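Phosphoribosylformylglycinamidine cyclo-ligase (Thermus thermophilus HB8, PDB 5AVM) probably catalyses the ATP-dependent ring closure of formylglycinamidine ribonucleotide to 5-aminoimidazole ribonucleotide in purine biosynthesis. Local coordinates at residues S191-R194 with K195-G199; L69-A73 with G74-G78. One frame throughout, in Å; residues are numbered along the deposited sequence.

Contact 1. Residues S191-R194 with K195-G199; sequences SLIR and KVVAG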
ATOM      1  N   SER B 191     -19.015   8.341   0.004  1.00 29.29           N
ATOM      2  CA  SER B 191     -19.967   7.401  -0.572  1.00 30.43           C
ATOM      3  C   SER B 191     -21.355   7.965  -0.263  1.00 31.25           C
ATOM      4  O   SER B 191     -22.271   7.925  -1.096  1.00 31.99           O
ATOM      5  CB  SER B 191     -19.819   6.022   0.058  1.00 30.25           C
ATOM      6  OG  SER B 191     -20.807   5.152  -0.463  1.00 35.35           O
ATOM      7  N   LEU B 192     -21.499   8.487   0.952  1.00 30.32           N
ATOM      8  CA  LEU B 192     -22.749   9.092   1.382  1.00 29.21           C
ATOM      9  C   LEU B 192     -22.920  10.324   0.506  1.00 29.42           C
ATOM     10  O   LEU B 192     -23.995  10.560  -0.046  1.00 30.64           O
ATOM     11  CB  LEU B 192     -22.669   9.477   2.869  1.00 27.93           C
ATOM     12  CG  LEU B 192     -23.896  10.094   3.556  1.00 27.74           C
ATOM     13  CD1 LEU B 192     -25.180   9.455   3.041  1.00 28.06           C
ATOM     14  CD2 LEU B 192     -23.783   9.907   5.058  1.00 24.95           C
ATOM     15  N   ILE B 193     -21.835  11.083   0.362  1.00 28.34           N
ATOM     16  CA  ILE B 193     -21.814  12.300  -0.450  1.00 28.20           C
ATOM     17  C   ILE B 193     -22.248  12.084  -1.902  1.00 29.23           C
ATOM     18  O   ILE B 193     -23.111  12.799  -2.403  1.00 30.10           O
ATOM     19  CB  ILE B 193     -20.401  12.942  -0.443  1.00 25.43           C
ATOM     20  CG1 ILE B 193     -20.134  13.595   0.912  1.00 24.24           C
ATOM     21  CG2 ILE B 193     -20.270  13.950  -1.561  1.00 25.32           C
ATOM     22  CD1 ILE B 193     -18.693  14.012   1.120  1.00 24.76           C
ATOM     23  N   ARG B 194     -21.650  11.110  -2.581  1.00 30.80           N
ATOM     24  CA  ARG B 194     -21.995  10.855  -3.977  1.00 31.65           C
ATOM     25  C   ARG B 194     -23.466  10.499  -4.148  1.00 32.76           C
ATOM     26  O   ARG B 194     -24.059  10.767  -5.195  1.00 32.70           O
ATOM     27  CB  ARG B 194     -21.101   9.755  -4.561  1.00 32.73           C
ATOM     28  CG  ARG B 194     -19.639  10.181  -4.757  1.00 32.04           C
ATOM     29  CD  ARG B 194     -18.841   9.128  -5.518  1.00 34.27           C
ATOM     30  NE  ARG B 194     -19.296   8.972  -6.901  1.00 36.08           N
ATOM     31  CZ  ARG B 194     -19.630   7.808  -7.454  1.00 37.08           C
ATOM     32  NH1 ARG B 194     -19.565   6.688  -6.743  1.00 38.01           N
ATOM     33  NH2 ARG B 194     -20.029   7.761  -8.718  1.00 36.37           N
ATOM     34  N   LYS B 195     -24.052   9.904  -3.114  1.00 34.01           N
ATOM     35  CA  LYS B 195     -25.466   9.548  -3.144  1.00 35.14           C
ATOM     36  C   LYS B 195     -26.316  10.799  -2.945  1.00 36.18           C
ATOM     37  O   LYS B 195     -27.284  11.029  -3.670  1.00 36.37           O
ATOM     38  CB  LYS B 195     -25.800   8.552  -2.035  1.00 36.08           C
ATOM     39  CG  LYS B 195     -27.285   8.534  -1.667  1.00 39.82           C
ATOM     40  CD  LYS B 195     -27.586   7.580  -0.520  1.00 41.77           C
ATOM     41  CE  LYS B 195     -28.997   7.789   0.019  1.00 42.91           C
ATOM     42  NZ  LYS B 195     -29.166   9.127   0.668  1.00 42.33           N
ATOM     43  N   VAL B 196     -25.948  11.600  -1.949  1.00 36.13           N
ATOM     44  CA  VAL B 196     -26.674  12.826  -1.639  1.00 36.22           C
ATOM     45  C   VAL B 196     -26.656  13.854  -2.781  1.00 36.46           C
ATOM     46  O   VAL B 196     -27.681  14.472  -3.076  1.00 36.23           O
ATOM     47  CB  VAL B 196     -26.122  13.471  -0.339  1.00 35.14           C
ATOM     48  CG1 VAL B 196     -26.646  14.881  -0.183  1.00 35.32           C
ATOM     49  CG2 VAL B 196     -26.535  12.641   0.858  1.00 32.66           C
ATOM     50  N   VAL B 197     -25.502  14.034  -3.422  1.00 36.65           N
ATOM     51  CA  VAL B 197     -25.391  14.993  -4.520  1.00 36.55           C
ATOM     52  C   VAL B 197     -25.685  14.378  -5.890  1.00 37.80           C
ATOM     53  O   VAL B 197     -25.634  15.067  -6.909  1.00 37.01           O
ATOM     54  CB  VAL B 197     -23.980  15.639  -4.573  1.00 35.19           C
ATOM     55  CG1 VAL B 197     -23.676  16.318  -3.255  1.00 34.56           C
ATOM     56  CG2 VAL B 197     -22.932  14.594  -4.901  1.00 32.81           C
ATOM     57  N   ALA B 198     -25.994  13.085  -5.910  1.00 39.41           N
ATOM     58  CA  ALA B 198     -26.284  12.377  -7.154  1.00 40.94           C
ATOM     59  C   ALA B 198     -27.369  13.066  -7.971  1.00 42.87           C
ATOM     60  O   ALA B 198     -28.555  12.994  -7.631  1.00 43.05           O
ATOM     61  CB  ALA B 198     -26.704  10.952  -6.847  1.00 40.26           C
ATOM     62  N   GLY B 199     -26.960  13.731  -9.050  1.00 44.30           N
ATOM     63  CA  GLY B 199     -27.920  14.409  -9.902  1.00 45.56           C
ATOM     64  C   GLY B 199     -27.927  15.927  -9.821  1.00 46.21           C
ATOM     65  O   GLY B 199     -28.720  16.575 -10.503  1.00 46.51           O
TER
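Leu192 and Val196 meet one helical turn apart because Leu192 holds CG anti to its backbone nitrogen (chi1 -178°), which lets CD1 lean toward the next turn, while Val196 sets CG2 beside its own nitrogen, facing back. Leu192 CD1 and Val196 CG2 then touch at 4.1 Å, the two side chains crossing at a slant. The same methyl of Val196 also rests on the backbone, with CG2 3.4 Å from Leu192 O. That carbonyl accepts the main i to i+4 bond of the turn, from Val196 N at 2.9 Å, and a weak second one from Lys195 N.

This is the closing turn of helix 190-196 in the C-terminal AIR synthase domain, and its buried side is aliphatic. Ile193 CG2 lies 4.3 Å from Val197 CG2, a looser i to i+4 contact one residue on; Val197 CG2 comes closer to Ile193 O, at 3.1 Å. Val197 N donates to Ile193 O at 2.9 Å, nearly straight (N-H...O 168°). Ile193 and Val197 both pack on Leu217 of helix 213-218 and Leu279 of helix 275-283; Val196 leans on Leu282 of the latter. Arg194 leaves from another side of the helix: its chain, bent at chi3, packs on Leu68 and Leu69 of helix 66-72 and brings NE to Glu72. After Val196 the chain leaves the helix, and Ala198 N makes a weak bond back to Lys195 O.

Contact 2. Residues L69-A73 with G74-G78; sequences LALEA and GDVSG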
ATOM      1  N   LEU B  69     -15.888  10.595  -7.222  1.00 32.08           N
ATOM      2  CA  LEU B  69     -16.466  11.931  -7.304  1.00 32.56           C
ATOM      3  C   LEU B  69     -15.593  12.842  -8.170  1.00 32.71           C
ATOM      4  O   LEU B  69     -16.103  13.626  -8.978  1.00 33.08           O
ATOM      5  CB  LEU B  69     -16.603  12.543  -5.907  1.00 33.37           C
ATOM      6  CG  LEU B  69     -17.184  13.964  -5.845  1.00 33.76           C
ATOM      7  CD1 LEU B  69     -18.619  13.964  -6.370  1.00 33.74           C
ATOM      8  CD2 LEU B  69     -17.144  14.472  -4.413  1.00 32.97           C
ATOM      9  N   ALA B  70     -14.277  12.729  -7.994  1.00 32.38           N
ATOM     10  CA  ALA B  70     -13.308  13.539  -8.735  1.00 31.72           C
ATOM     11  C   ALA B  70     -13.284  13.224 -10.227  1.00 31.76           C
ATOM     12  O   ALA B  70     -13.244  14.132 -11.061  1.00 31.80           O
ATOM     13  CB  ALA B  70     -11.912  13.350  -8.142  1.00 30.41           C
ATOM     14  N   LEU B  71     -13.290  11.943 -10.570  1.00 32.03           N
ATOM     15  CA  LEU B  71     -13.270  11.557 -11.973  1.00 31.60           C
ATOM     16  C   LEU B  71     -14.514  12.118 -12.653  1.00 32.62           C
ATOM     17  O   LEU B  71     -14.423  12.786 -13.686  1.00 31.63           O
ATOM     18  CB  LEU B  71     -13.232  10.031 -12.106  1.00 28.60           C
ATOM     19  CG  LEU B  71     -11.945   9.310 -11.695  1.00 26.11           C
ATOM     20  CD1 LEU B  71     -12.223   7.826 -11.585  1.00 24.50           C
ATOM     21  CD2 LEU B  71     -10.840   9.589 -12.703  1.00 23.50           C
ATOM     22  N   GLU B  72     -15.673  11.848 -12.056  1.00 34.19           N
ATOM     23  CA  GLU B  72     -16.948  12.321 -12.580  1.00 35.83           C
ATOM     24  C   GLU B  72     -16.900  13.819 -12.875  1.00 36.60           C
ATOM     25  O   GLU B  72     -17.274  14.256 -13.965  1.00 38.38           O
ATOM     26  CB  GLU B  72     -18.069  12.026 -11.584  1.00 36.58           C
ATOM     27  CG  GLU B  72     -18.306  10.550 -11.325  1.00 39.31           C
ATOM     28  CD  GLU B  72     -19.499  10.306 -10.424  1.00 42.68           C
ATOM     29  OE1 GLU B  72     -19.456  10.725  -9.246  1.00 43.23           O
ATOM     30  OE2 GLU B  72     -20.486   9.701 -10.895  1.00 44.63           O
ATOM     31  N   ALA B  73     -16.440  14.601 -11.903  1.00 35.97           N
ATOM     32  CA  ALA B  73     -16.342  16.047 -12.059  1.00 35.03           C
ATOM     33  C   ALA B  73     -15.201  16.416 -13.001  1.00 35.40           C
ATOM     34  O   ALA B  73     -14.978  17.591 -13.286  1.00 35.64           O
ATOM     35  CB  ALA B  73     -16.132  16.703 -10.706  1.00 34.88           C
ATOM     36  N   GLY B  74     -14.476  15.407 -13.474  1.00 36.52           N
ATOM     37  CA  GLY B  74     -13.371  15.638 -14.391  1.00 37.18           C
ATOM     38  C   GLY B  74     -12.237  16.494 -13.857  1.00 37.15           C
ATOM     39  O   GLY B  74     -11.792  17.423 -14.526  1.00 37.95           O
ATOM     40  N   ASP B  75     -11.757  16.178 -12.658  1.00 37.08           N
ATOM     41  CA  ASP B  75     -10.665  16.934 -12.050  1.00 36.68           C
ATOM     42  C   ASP B  75     -10.022  16.182 -10.887  1.00 35.39           C
ATOM     43  O   ASP B  75     -10.464  16.294  -9.742  1.00 34.32           O
ATOM     44  CB  ASP B  75     -11.173  18.302 -11.570  1.00 37.78           C
ATOM     45  CG  ASP B  75     -10.092  19.122 -10.874  1.00 38.43           C
ATOM     46  OD1 ASP B  75      -8.892  18.888 -11.135  1.00 37.68           O
ATOM     47  OD2 ASP B  75     -10.444  20.017 -10.075  1.00 39.63           O
ATOM     48  N   VAL B  76      -8.974  15.421 -11.194  1.00 33.86           N
ATOM     49  CA  VAL B  76      -8.254  14.642 -10.191  1.00 32.49           C
ATOM     50  C   VAL B  76      -7.029  15.403  -9.658  1.00 32.65           C
ATOM     51  O   VAL B  76      -6.252  14.873  -8.858  1.00 32.41           O
ATOM     52  CB  VAL B  76      -7.792  13.304 -10.789  1.00 31.27           C
ATOM     53  CG1 VAL B  76      -8.985  12.442 -11.116  1.00 30.17           C
ATOM     54  CG2 VAL B  76      -6.994  13.557 -12.048  1.00 30.48           C
ATOM     55  N   SER B  77      -6.883  16.648 -10.108  1.00 32.16           N
ATOM     56  CA  SER B  77      -5.776  17.528  -9.735  1.00 31.08           C
ATOM     57  C   SER B  77      -5.491  17.595  -8.245  1.00 31.26           C
ATOM     58  O   SER B  77      -4.362  17.897  -7.830  1.00 31.40           O
ATOM     59  CB  SER B  77      -6.060  18.950 -10.205  1.00 32.32           C
ATOM     60  OG  SER B  77      -6.980  19.575  -9.317  1.00 32.80           O
ATOM     61  N   GLY B  78      -6.511  17.335  -7.436  1.00 30.46           N
ATOM     62  CA  GLY B  78      -6.328  17.406  -5.998  1.00 29.17           C
ATOM     63  C   GLY B  78      -6.125  16.078  -5.306  1.00 28.29           C
ATOM     64  O   GLY B  78      -5.638  16.036  -4.178  1.00 27.61           O
TER
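Ala70 and Leu71 offer their carbonyls to the chain that turns back over the end of helix 66-72: Gly74, at phi 61°, reverses the backbone, and two bonds return to the last turn. Asp75 N reaches Ala70 O at 3.0 Å in a nearly straight i to i+5 bond, its donor moderately tilted from the carbonyl plane. Inside it, Gly74 N approaches Leu71 O at 2.6 Å from well above that carbonyl's plane, in a more bent bond. The positive phi is one that glycine takes readily.

The side chains close over the same reversal. Leu71 and Val76 both set the branch that touches beside the backbone nitrogen (chi1 -70° and -66°), which brings Leu71 CD2 and Val76 CG1 to 3.8 Å, the pair inclined to one another. Ala70 CB approaches that CG1 methyl more loosely, at 4.3 Å. Val76 is buried further against Ala117 and Leu118 of helix 112-129, while Ala70 and Ala73 pack on Leu218 of helix 213-218.

Asp75 turns its carboxylate away from the helix and along the chain. Its OD1 takes two donors from Ser77: the hydroxyl OG at 2.7 Å on the syn side, close to the carboxylate plane, and the backbone N at 3.2 Å from above it. Both side chains also lie near a bound sulfate. The two backbone bonds and the left-handed glycine make a Schellman motif at the helix C-terminus, with the Leu71-Val76 contact packed beside it, and Asp75 is shared with the Asx turn that runs on to Ser77.

Contact 2 and contact 1 are helix ends from different parts of the chain, the first in the N-terminal AIR synthase domain and the second in the C-terminal one, with centres about 14 Å apart. A salt bridge joins them: Arg194 NE lies 2.9 Å from Glu72 OE1. Beside that bridge Arg194 CD lies 3.7 Å from Leu69 N, and Ile193 CG2 lies 4.3 Å from Leu69 CD2, so charge and packing together join the helices, probably at the interface of the two halves of the chain. Helix 213-218 serves both contacts: Leu217, already packed on contact 1, also meets Leu69. Bound sulfate, probably from the crystallisation liquor, lies near the side chain of Ser191 as well as that of Asp75.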